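Local coordinates for PspGI restriction endonuclease (Pyrococcus sp. GI-H, PDB 3BM3), which probably acts as a type II restriction endonuclease, binding DNA, flipping bases out of the helix and cutting at a specific sequence, at residues E22-A27 / G101-I106; I28-V33 / E60-E65; D34-R39 / E48-S53. The protein carries 2 engineered substitutions. One frame throughout, in Å; residues are numbered along the deposited sequence.

In the fold
The first segments follow one another along the chain, and the contacts nest: interaction 3 lies inside the loop closed by interaction 2, and interaction 2 inside that closed by interaction 1. Helix 20-31 serves two of them. Its first half meets helix 85-115 in interaction 1, and its last turn meets helix 52-80 in interaction 2. Their centres are about 8 Å apart, and they touch. Interaction 3 joins helix 33-38 to the lead-in of helix 52-80. Its centre is about 13 Å from that of interaction 2, which it also touches, and about 17 Å from that of interaction 1. The N-terminal helices thus lie against two long helices that carry residues lining the bound DNA.

Interaction 1. Residues E22-A27 / G101-I106; sequences EIIEEA and GKAFEI. With nucleotides of chain A.
Ile24 of helix 20-31 meets Ile106 and Ala103 of helix 85-115 in a helix-to-helix contact. It belongs to the helical part of an EcoRII-C type nuclease of the PDDEXK clan. The two backbones are nearest at Ile24 and Ala103, where the CA atoms are 7.0 Å apart. The packing is purely apolar and small in area.

Its tight part is methyl against methyl. Ile24 CG2 touches Ile106 CG2 at 3.7 Å. Both of these branches stand opposite their own backbone nitrogen, and the two side chains cross at a slant. The other branch of Ile24 turns back at its second torsion (chi2 -75°). This carries CD1 toward Ala103, and Ile24 CD1 lies 4.1 Å from Ala103 CB. Ile24 also packs on Ala63 of helix 52-80, so it is wedged between helix 85-115 and helix 52-80. Ala103 is small enough to serve a second neighbour: it also packs on an adenine base of the bound DNA.

The solvent side is looser. Glu25 is exposed and reaches Lys110 of helix 85-115 through a salt bridge. Glu26 turns to another side of its helix and bonds the hydroxyl of Tyr70.

Nucleotides DC4 and DC5 of chain A pass on another side of helix 85-115. Glu105 extends from the helix beyond CG, and Glu105 OE2 comes within 3.4 Å of DC4 C5'. Its other oxygen, OE1, is bonded to His121, which helps hold the carboxylate in place. One turn earlier, Gly101 has no side chain to hold the sugar-phosphate backbone off. Gly101 CA comes 3.6 Å from OP1 of DC5 and 3.2 Å from O3' of DC4.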
loop_
_atom_site.group_PDB
_atom_site.type_symbol
_atom_site.label_atom_id
_atom_site.label_comp_id
_atom_site.label_asym_id
_atom_site.label_seq_id
_atom_site.Cartn_x
_atom_site.Cartn_y
_atom_site.Cartn_z
ATOM N N GLU C 22 -6.689 22.216 -10.658
ATOM C CA GLU C 22 -7.656 23.300 -10.796
ATOM C C GLU C 22 -8.428 23.543 -9.514
ATOM O O GLU C 22 -8.657 24.694 -9.123
ATOM C CB GLU C 22 -8.602 23.028 -11.975
ATOM C CG GLU C 22 -7.845 23.009 -13.293
ATOM C CD GLU C 22 -8.691 22.764 -14.520
ATOM O OE1 GLU C 22 -9.946 22.821 -14.433
ATOM O OE2 GLU C 22 -8.068 22.522 -15.590
ATOM N N ILE C 23 -8.802 22.458 -8.844
ATOM C CA ILE C 23 -9.532 22.554 -7.608
ATOM C C ILE C 23 -8.661 23.175 -6.533
ATOM O O ILE C 23 -9.132 23.999 -5.767
ATOM C CB ILE C 23 -10.060 21.182 -7.169
ATOM C CG1 ILE C 23 -11.096 20.679 -8.204
ATOM C CG2 ILE C 23 -10.657 21.264 -5.793
ATOM C CD1 ILE C 23 -11.688 19.312 -7.884
ATOM N N ILE C 24 -7.387 22.792 -6.496
ATOM C CA ILE C 24 -6.452 23.354 -5.526
ATOM C C ILE C 24 -6.311 24.861 -5.777
ATOM O O ILE C 24 -6.312 25.684 -4.829
ATOM C CB ILE C 24 -5.087 22.639 -5.589
ATOM C CG1 ILE C 24 -5.197 21.213 -5.004
ATOM C CG2 ILE C 24 -3.976 23.418 -4.803
ATOM C CD1 ILE C 24 -5.294 21.168 -3.511
ATOM N N GLU C 25 -6.204 25.233 -7.049
ATOM C CA GLU C 25 -6.112 26.679 -7.385
ATOM C C GLU C 25 -7.369 27.407 -6.948
ATOM O O GLU C 25 -7.288 28.503 -6.398
ATOM C CB GLU C 25 -5.823 26.914 -8.862
ATOM C CG GLU C 25 -4.424 26.472 -9.339
ATOM C CD GLU C 25 -3.255 27.125 -8.561
ATOM O OE1 GLU C 25 -3.383 28.288 -8.107
ATOM O OE2 GLU C 25 -2.203 26.460 -8.406
ATOM N N GLU C 26 -8.529 26.792 -7.164
ATOM C CA GLU C 26 -9.789 27.367 -6.723
ATOM C C GLU C 26 -9.789 27.575 -5.212
ATOM O O GLU C 26 -10.188 28.642 -4.711
ATOM C CB GLU C 26 -10.939 26.470 -7.117
ATOM C CG GLU C 26 -12.272 27.039 -6.803
ATOM C CD GLU C 26 -13.383 26.325 -7.550
ATOM O OE1 GLU C 26 -13.094 25.361 -8.336
ATOM O OE2 GLU C 26 -14.540 26.753 -7.331
ATOM N N ALA C 27 -9.335 26.552 -4.498
ATOM C CA ALA C 27 -9.247 26.584 -3.044
ATOM C C ALA C 27 -8.276 27.670 -2.596
ATOM O O ALA C 27 -8.549 28.363 -1.636
ATOM C CB ALA C 27 -8.799 25.243 -2.488
ATOM N N GLY C 101 -4.467 11.910 -2.671
ATOM C CA GLY C 101 -2.993 11.847 -2.691
ATOM C C GLY C 101 -2.419 12.964 -3.516
ATOM O O GLY C 101 -1.484 13.683 -3.102
ATOM N N LYS C 102 -2.974 13.157 -4.692
ATOM C CA LYS C 102 -2.450 14.193 -5.577
ATOM C C LYS C 102 -2.590 15.561 -4.922
ATOM O O LYS C 102 -1.696 16.406 -5.023
ATOM C CB LYS C 102 -3.142 14.141 -6.934
ATOM C CG LYS C 102 -2.665 15.223 -7.916
ATOM C CD LYS C 102 -1.253 14.999 -8.408
ATOM C CE LYS C 102 -0.994 15.675 -9.772
ATOM N NZ LYS C 102 -2.100 15.515 -10.743
ATOM N N ALA C 103 -3.720 15.808 -4.279
ATOM C CA ALA C 103 -3.967 17.107 -3.653
ATOM C C ALA C 103 -2.869 17.428 -2.640
ATOM O O ALA C 103 -2.310 18.544 -2.627
ATOM C CB ALA C 103 -5.341 17.132 -2.995
ATOM N N PHE C 104 -2.495 16.435 -1.840
ATOM C CA PHE C 104 -1.487 16.655 -0.826
ATOM C C PHE C 104 -0.122 16.975 -1.463
ATOM O O PHE C 104 0.555 17.915 -1.076
ATOM C CB PHE C 104 -1.413 15.476 0.123
ATOM C CG PHE C 104 -0.427 15.649 1.209
ATOM C CD1 PHE C 104 -0.447 16.792 1.993
ATOM C CD2 PHE C 104 0.529 14.694 1.447
ATOM C CE1 PHE C 104 0.483 16.944 3.032
ATOM C CE2 PHE C 104 1.456 14.859 2.493
ATOM C CZ PHE C 104 1.419 16.001 3.262
ATOM N N GLU C 105 0.189 16.274 -2.545
ATOM C CA GLU C 105 1.426 16.472 -3.252
ATOM C C GLU C 105 1.447 17.851 -3.878
ATOM O O GLU C 105 2.442 18.565 -3.802
ATOM C CB GLU C 105 1.625 15.354 -4.269
ATOM C CG GLU C 105 1.797 14.030 -3.493
ATOM C CD GLU C 105 2.002 12.744 -4.292
ATOM O OE1 GLU C 105 2.758 12.759 -5.291
ATOM O OE2 GLU C 105 1.474 11.691 -3.828
ATOM N N ILE C 106 0.319 18.279 -4.445
ATOM C CA ILE C 106 0.263 19.641 -4.986
ATOM C C ILE C 106 0.455 20.722 -3.929
ATOM O O ILE C 106 1.218 21.668 -4.115
ATOM C CB ILE C 106 -1.032 19.890 -5.742
ATOM C CG1 ILE C 106 -1.060 18.980 -6.978
ATOM C CG2 ILE C 106 -1.143 21.376 -6.094
ATOM C CD1 ILE C 106 -2.406 18.878 -7.682
ATOM P P DC A 5 -1.266 8.715 -0.922
ATOM O OP1 DC A 5 -1.250 9.992 -0.187
ATOM O OP2 DC A 5 -0.192 7.711 -0.702
ATOM O "O5'" DC A 5 -2.663 8.013 -0.631
ATOM C "C5'" DC A 5 -3.869 8.722 -0.866
ATOM C "C4'" DC A 5 -5.044 7.806 -0.628
ATOM O "O4'" DC A 5 -4.943 6.724 -1.571
ATOM C "C3'" DC A 5 -5.050 7.177 0.765
ATOM O "O3'" DC A 5 -6.307 7.400 1.386
ATOM C "C2'" DC A 5 -4.828 5.695 0.526
ATOM C "C1'" DC A 5 -5.220 5.498 -0.923
ATOM N N1 DC A 5 -4.429 4.455 -1.581
ATOM C C2 DC A 5 -5.087 3.471 -2.312
ATOM O O2 DC A 5 -6.316 3.560 -2.459
ATOM N N3 DC A 5 -4.371 2.455 -2.849
ATOM C C4 DC A 5 -3.042 2.422 -2.693
ATOM N N4 DC A 5 -2.375 1.388 -3.207
ATOM C C5 DC A 5 -2.343 3.446 -1.996
ATOM C C6 DC A 5 -3.065 4.433 -1.461
ATOM P P DC A 4 2.734 6.710 -4.503
ATOM O OP1 DC A 4 3.606 7.809 -4.017
ATOM O OP2 DC A 4 2.920 5.333 -3.975
ATOM O "O5'" DC A 4 1.233 7.166 -4.238
ATOM C "C5'" DC A 4 0.796 8.453 -4.657
ATOM C "C4'" DC A 4 -0.711 8.491 -4.708
ATOM O "O4'" DC A 4 -1.206 7.592 -5.709
ATOM C "C3'" DC A 4 -1.370 8.004 -3.433
ATOM O "O3'" DC A 4 -1.350 9.056 -2.480
ATOM C "C2'" DC A 4 -2.776 7.685 -3.911
ATOM C "C1'" DC A 4 -2.537 7.200 -5.343
ATOM N N1 DC A 4 -2.631 5.749 -5.531
ATOM C C2 DC A 4 -3.806 5.216 -6.061
ATOM O O2 DC A 4 -4.755 5.983 -6.293
ATOM N N3 DC A 4 -3.878 3.889 -6.301
ATOM C C4 DC A 4 -2.837 3.101 -6.016
ATOM N N4 DC A 4 -2.934 1.802 -6.294
ATOM C C5 DC A 4 -1.640 3.617 -5.441
ATOM C C6 DC A 4 -1.583 4.932 -5.216
#

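Interaction 2. Residues I28-V33 / E60-E65; sequences ITELNV and EEKAFE. With nucleotides of chain A.
The Phe64 ring and the adenine of DA6 of chain A lie nearly parallel, with N9 over one ring face, 3.6 Å above its plane and offset toward the rim. Phe64 CD1 is 3.4 Å from DA6 C4. The same face reaches the sugar, with Phe64 CZ 3.7 Å from DA6 C2'. Near the other end of the base, Ala63 CB is 3.8 Å from DA6 N6. This adenine lies well away from the neighbouring cytosine DC5, consistent with a flipped base. With an alanine in place of Phe64, the adenine would probably lose this apolar surface and be freer to shift in its pocket.

Opposite the DNA, Lys62 faces the last turn of helix 20-31. Leu31 CD1 presses on Lys62 CB at 3.5 Å, and Leu31 CG and CD2 lie across Lys62 CG at a slant. The lysine chain bends at chi2 (58°) and chi3 (143°), which sends the amine toward Glu65. Lys62 NZ makes a salt bridge to Glu65 OE1, 3.2 Å, on the syn lone pair of that oxygen, and a weak hydrogen bond to OE2. Glu30 crosses the lysine chain at about a right angle. Glu30 OE2 touches Lys62 CE at 3.6 Å but stays 4.6 Å from Lys62 NZ, too far for a bond. The ammonium probably eases the repulsion between the two carboxylates, while the methylenes of Lys62 give Leu31 an apolar surface.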
loop_
_atom_site.group_PDB
_atom_site.type_symbol
_atom_site.label_atom_id
_atom_site.label_comp_id
_atom_site.label_asym_id
_atom_site.label_seq_id
_atom_site.Cartn_x
_atom_site.Cartn_y
_atom_site.Cartn_z
ATOM N N ILE C 28 -7.122 27.744 -3.258
ATOM C CA ILE C 28 -6.118 28.774 -2.942
ATOM C C ILE C 28 -6.745 30.166 -3.022
ATOM O O ILE C 28 -6.537 31.020 -2.132
ATOM C CB ILE C 28 -4.908 28.665 -3.865
ATOM C CG1 ILE C 28 -4.035 27.483 -3.429
ATOM C CG2 ILE C 28 -4.127 29.990 -3.897
ATOM C CD1 ILE C 28 -2.989 27.066 -4.417
ATOM N N THR C 29 -7.503 30.398 -4.088
ATOM C CA THR C 29 -8.172 31.678 -4.296
ATOM C C THR C 29 -9.180 31.929 -3.183
ATOM O O THR C 29 -9.133 32.959 -2.497
ATOM C CB THR C 29 -8.861 31.706 -5.658
ATOM O OG1 THR C 29 -7.851 31.622 -6.665
ATOM C CG2 THR C 29 -9.646 32.994 -5.848
ATOM N N GLU C 30 -10.055 30.955 -2.983
ATOM C CA GLU C 30 -11.100 31.044 -1.978
ATOM C C GLU C 30 -10.593 31.318 -0.573
ATOM O O GLU C 30 -11.158 32.170 0.122
ATOM C CB GLU C 30 -11.988 29.801 -2.017
ATOM C CG GLU C 30 -12.845 29.796 -3.277
ATOM C CD GLU C 30 -13.816 28.633 -3.351
ATOM O OE1 GLU C 30 -14.381 28.411 -4.456
ATOM O OE2 GLU C 30 -14.051 27.971 -2.316
ATOM N N LEU C 31 -9.508 30.649 -0.181
ATOM C CA LEU C 31 -8.913 30.799 1.146
ATOM C C LEU C 31 -7.914 31.956 1.242
ATOM O O LEU C 31 -7.365 32.205 2.309
ATOM C CB LEU C 31 -8.169 29.516 1.535
ATOM C CG LEU C 31 -9.043 28.280 1.767
ATOM C CD1 LEU C 31 -8.147 27.071 2.042
ATOM C CD2 LEU C 31 -10.063 28.513 2.906
ATOM N N ASN C 32 -7.668 32.632 0.135
ATOM C CA ASN C 32 -6.538 33.553 0.020
ATOM C C ASN C 32 -5.277 32.977 0.661
ATOM O O ASN C 32 -4.626 33.578 1.525
ATOM C CB ASN C 32 -6.864 34.949 0.567
ATOM C CG ASN C 32 -5.916 36.024 0.004
ATOM O OD1 ASN C 32 -4.891 35.700 -0.642
ATOM N ND2 ASN C 32 -6.238 37.300 0.249
ATOM N N VAL C 33 -4.934 31.788 0.206
ATOM C CA VAL C 33 -3.733 31.105 0.667
ATOM C C VAL C 33 -2.462 31.893 0.366
ATOM O O VAL C 33 -1.496 31.815 1.109
ATOM C CB VAL C 33 -3.647 29.690 0.064
ATOM C CG1 VAL C 33 -2.235 29.120 0.145
ATOM C CG2 VAL C 33 -4.660 28.790 0.766
ATOM N N GLU C 60 -6.088 21.527 1.968
ATOM C CA GLU C 60 -6.532 20.191 1.675
ATOM C C GLU C 60 -8.044 20.062 1.906
ATOM O O GLU C 60 -8.777 19.574 1.052
ATOM C CB GLU C 60 -5.742 19.215 2.533
ATOM C CG GLU C 60 -5.846 17.825 2.090
ATOM C CD GLU C 60 -7.005 17.111 2.717
ATOM O OE1 GLU C 60 -7.696 17.687 3.582
ATOM O OE2 GLU C 60 -7.204 15.964 2.329
ATOM N N GLU C 61 -8.503 20.555 3.051
ATOM C CA GLU C 61 -9.908 20.431 3.436
ATOM C C GLU C 61 -10.795 21.211 2.471
ATOM O O GLU C 61 -11.824 20.703 2.012
ATOM C CB GLU C 61 -10.110 20.903 4.880
ATOM C CG GLU C 61 -9.510 19.962 5.872
ATOM C CD GLU C 61 -9.417 20.499 7.273
ATOM O OE1 GLU C 61 -9.437 21.743 7.483
ATOM O OE2 GLU C 61 -9.320 19.646 8.185
ATOM N N LYS C 62 -10.387 22.425 2.119
ATOM C CA LYS C 62 -11.160 23.259 1.213
ATOM C C LYS C 62 -11.232 22.653 -0.173
ATOM O O LYS C 62 -12.318 22.607 -0.773
ATOM C CB LYS C 62 -10.608 24.682 1.134
ATOM C CG LYS C 62 -11.519 25.638 0.417
ATOM C CD LYS C 62 -12.906 25.691 1.122
ATOM C CE LYS C 62 -13.560 27.042 1.163
ATOM N NZ LYS C 62 -14.671 27.012 2.174
ATOM N N ALA C 63 -10.102 22.144 -0.663
ATOM C CA ALA C 63 -10.065 21.488 -1.984
ATOM C C ALA C 63 -10.984 20.291 -1.948
ATOM O O ALA C 63 -11.697 20.047 -2.911
ATOM C CB ALA C 63 -8.663 21.052 -2.318
ATOM N N PHE C 64 -10.984 19.562 -0.840
ATOM C CA PHE C 64 -11.889 18.376 -0.705
ATOM C C PHE C 64 -13.354 18.813 -0.751
ATOM O O PHE C 64 -14.186 18.230 -1.441
ATOM C CB PHE C 64 -11.596 17.625 0.567
ATOM C CG PHE C 64 -12.325 16.314 0.692
ATOM C CD1 PHE C 64 -12.732 15.610 -0.427
ATOM C CD2 PHE C 64 -12.517 15.738 1.936
ATOM C CE1 PHE C 64 -13.378 14.416 -0.324
ATOM C CE2 PHE C 64 -13.160 14.505 2.048
ATOM C CZ PHE C 64 -13.584 13.842 0.891
ATOM N N GLU C 65 -13.675 19.869 -0.034
ATOM C CA GLU C 65 -15.025 20.391 -0.075
ATOM C C GLU C 65 -15.455 20.792 -1.496
ATOM O O GLU C 65 -16.575 20.480 -1.930
ATOM C CB GLU C 65 -15.164 21.562 0.905
ATOM C CG GLU C 65 -16.316 22.455 0.664
ATOM C CD GLU C 65 -16.039 23.849 1.215
ATOM O OE1 GLU C 65 -15.395 23.933 2.290
ATOM O OE2 GLU C 65 -16.438 24.832 0.539
ATOM P P DA A 6 -6.587 8.798 2.101
ATOM O OP1 DA A 6 -5.351 9.283 2.778
ATOM O OP2 DA A 6 -7.832 8.623 2.899
ATOM O "O5'" DA A 6 -6.850 9.794 0.890
ATOM C "C5'" DA A 6 -8.087 9.765 0.195
ATOM C "C4'" DA A 6 -9.045 10.723 0.852
ATOM O "O4'" DA A 6 -8.677 12.096 0.574
ATOM C "C3'" DA A 6 -10.495 10.571 0.395
ATOM O "O3'" DA A 6 -11.310 10.472 1.556
ATOM C "C2'" DA A 6 -10.775 11.859 -0.359
ATOM C "C1'" DA A 6 -9.868 12.827 0.363
ATOM N N9 DA A 6 -9.532 14.050 -0.365
ATOM C C8 DA A 6 -8.860 15.129 0.148
ATOM N N7 DA A 6 -8.701 16.108 -0.705
ATOM C C5 DA A 6 -9.304 15.644 -1.863
ATOM C C6 DA A 6 -9.475 16.223 -3.130
ATOM N N6 DA A 6 -9.030 17.442 -3.450
ATOM N N1 DA A 6 -10.128 15.503 -4.066
ATOM C C2 DA A 6 -10.574 14.283 -3.738
ATOM N N3 DA A 6 -10.474 13.631 -2.581
ATOM C C4 DA A 6 -9.820 14.375 -1.672
#

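Interaction 3. Residues D34-R39 / E48-S53; sequences DELLDR and EVITPS
Residues 48-51, in extended conformation, pass the C-terminal end of helix 33-38, the backbones coming nearest at Arg39 and Ile50 with CA atoms 6.7 Å apart. Ile50 carries the contact. Its side chain is buried and points at the end of the helix. With CG1 anti to the carbonyl carbon (chi1 -61°), CD1 goes to Arg39, while CG2, anti to the backbone N, goes to Leu36 O.

Ile50 CD1 reaches Arg39 CB at 3.4 Å. It also lies 3.5 Å from the main-chain oxygen Arg39 O. Ile50 CG2 sits 3.6 Å from Leu36 O. That oxygen already accepts a hydrogen bond from Arg39 N, so the methyl packs beside a carbonyl that has a partner. Leu36 adds a looser methyl contact, with Leu36 CD2 4.4 Å from Ile50 CD1. Both Leu36 and Ile50 also pack on Ile55 of helix 52-80.

The backbone of Ile50 is hydrogen-bonded to Phe41 and Glu42, which ties the returning chain to the residues just beyond Arg39. Next to it, Thr51 is the N-cap of helix 52-80, its hydroxyl bonded to the backbone N of Arg54. Arg39 is modelled in two conformers. In the one described here the chain bends at chi3 (47°). Arg39 NE stays 4.1 Å from Ile50 CD1 at a slant, while NH1 makes a salt bridge to Glu42 and NH2 a hydrogen bond to Lys43 O.

The contact therefore divides its chemistry. Isoleucine and leucine methyls, together with Arg39 CB, pack between the helix end and the returning chain, while the arginine's charge is met by the loop that joins the two segments.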
loop_
_atom_site.group_PDB
_atom_site.type_symbol
_atom_site.label_atom_id
_atom_site.label_comp_id
_atom_site.label_asym_id
_atom_site.label_seq_id
_atom_site.Cartn_x
_atom_site.Cartn_y
_atom_site.Cartn_z
ATOM N N ASP C 34 -2.450 32.656 -0.713
ATOM C CA ASP C 34 -1.258 33.419 -1.032
ATOM C C ASP C 34 -1.004 34.457 0.049
ATOM O O ASP C 34 0.139 34.714 0.382
ATOM C CB ASP C 34 -1.330 34.018 -2.416
ATOM C CG ASP C 34 -1.305 32.951 -3.504
ATOM O OD1 ASP C 34 -0.940 31.769 -3.220
ATOM O OD2 ASP C 34 -1.657 33.297 -4.651
ATOM N N GLU C 35 -2.065 34.976 0.650
ATOM C CA GLU C 35 -1.892 35.912 1.761
ATOM C C GLU C 35 -1.507 35.187 3.051
ATOM O O GLU C 35 -0.731 35.720 3.847
ATOM C CB GLU C 35 -3.128 36.799 1.936
ATOM C CG GLU C 35 -4.092 36.391 3.045
ATOM C CD GLU C 35 -3.688 36.927 4.410
ATOM O OE1 GLU C 35 -3.353 38.135 4.513
ATOM O OE2 GLU C 35 -3.722 36.144 5.389
ATOM N N LEU C 36 -2.030 33.987 3.274
ATOM C CA LEU C 36 -1.581 33.142 4.391
ATOM C C LEU C 36 -0.089 32.806 4.274
ATOM O O LEU C 36 0.658 32.893 5.242
ATOM C CB LEU C 36 -2.352 31.826 4.447
ATOM C CG LEU C 36 -3.826 31.889 4.829
ATOM C CD1 LEU C 36 -4.428 30.530 4.588
ATOM C CD2 LEU C 36 -3.996 32.344 6.273
ATOM N N LEU C 37 0.341 32.403 3.081
ATOM C CA LEU C 37 1.750 32.073 2.875
ATOM C C LEU C 37 2.646 33.284 3.134
ATOM O O LEU C 37 3.737 33.138 3.673
ATOM C CB LEU C 37 1.979 31.555 1.470
ATOM C CG LEU C 37 1.354 30.205 1.151
ATOM C CD1 LEU C 37 1.284 29.994 -0.360
ATOM C CD2 LEU C 37 2.179 29.090 1.840
ATOM N N ASP C 38 2.177 34.474 2.776
ATOM C CA ASP C 38 2.891 35.727 3.088
ATOM C C ASP C 38 3.098 35.934 4.589
ATOM O O ASP C 38 3.985 36.688 5.001
ATOM C CB ASP C 38 2.112 36.945 2.602
ATOM C CG ASP C 38 2.042 37.052 1.108
ATOM O OD1 ASP C 38 2.850 36.408 0.407
ATOM O OD2 ASP C 38 1.142 37.772 0.642
ATOM N N ARG C 39 2.255 35.284 5.384
ATOM C CA ARG C 39 2.246 35.427 6.831
ATOM C C ARG C 39 2.773 34.165 7.531
ATOM O O ARG C 39 2.523 33.955 8.712
ATOM C CB ARG C 39 0.822 35.726 7.281
ATOM C CG ARG C 39 0.286 37.066 6.751
ATOM C CD ARG C 39 -0.784 37.656 7.660
ATOM N NE ARG C 39 -0.375 37.630 9.066
ATOM C CZ ARG C 39 0.569 38.402 9.603
ATOM N NH1 ARG C 39 1.220 39.304 8.871
ATOM N NH2 ARG C 39 0.859 38.286 10.891
ATOM N N GLU C 48 -3.452 31.765 16.453
ATOM C CA GLU C 48 -2.643 30.584 16.116
ATOM C C GLU C 48 -1.602 30.958 15.079
ATOM O O GLU C 48 -1.913 31.662 14.117
ATOM C CB GLU C 48 -3.484 29.449 15.522
ATOM C CG GLU C 48 -4.758 29.089 16.259
ATOM C CD GLU C 48 -5.620 28.105 15.480
ATOM O OE1 GLU C 48 -5.246 27.704 14.342
ATOM O OE2 GLU C 48 -6.685 27.723 16.007
ATOM N N VAL C 49 -0.382 30.453 15.262
ATOM C CA VAL C 49 0.693 30.612 14.290
ATOM C C VAL C 49 0.300 29.963 12.972
ATOM O O VAL C 49 -0.229 28.858 12.950
ATOM C CB VAL C 49 2.011 29.955 14.775
ATOM C CG1 VAL C 49 3.076 30.048 13.726
ATOM C CG2 VAL C 49 2.487 30.614 16.066
ATOM N N ILE C 50 0.557 30.679 11.886
ATOM C CA ILE C 50 0.347 30.169 10.535
ATOM C C ILE C 50 1.505 29.268 10.185
ATOM O O ILE C 50 2.615 29.718 9.946
ATOM C CB ILE C 50 0.246 31.313 9.504
ATOM C CG1 ILE C 50 -0.946 32.194 9.857
ATOM C CG2 ILE C 50 0.093 30.741 8.075
ATOM C CD1 ILE C 50 -0.890 33.544 9.219
ATOM N N THR C 51 1.250 27.977 10.207
ATOM C CA THR C 51 2.301 27.019 9.908
ATOM C C THR C 51 2.022 26.342 8.572
ATOM O O THR C 51 0.872 26.302 8.123
ATOM C CB THR C 51 2.344 25.944 10.951
ATOM O OG1 THR C 51 1.106 25.211 10.955
ATOM C CG2 THR C 51 2.629 26.551 12.335
ATOM N N PRO C 52 3.076 25.775 7.947
ATOM C CA PRO C 52 2.850 24.978 6.759
ATOM C C PRO C 52 1.804 23.895 6.964
ATOM O O PRO C 52 0.972 23.671 6.079
ATOM C CB PRO C 52 4.237 24.402 6.485
ATOM C CG PRO C 52 5.177 25.470 6.966
ATOM C CD PRO C 52 4.520 25.919 8.234
ATOM N N SER C 53 1.841 23.206 8.105
ATOM C CA SER C 53 0.920 22.090 8.318
ATOM C C SER C 53 -0.515 22.642 8.367
ATOM O O SER C 53 -1.417 22.060 7.785
ATOM C CB SER C 53 1.268 21.314 9.578
ATOM O OG SER C 53 0.546 20.090 9.686
#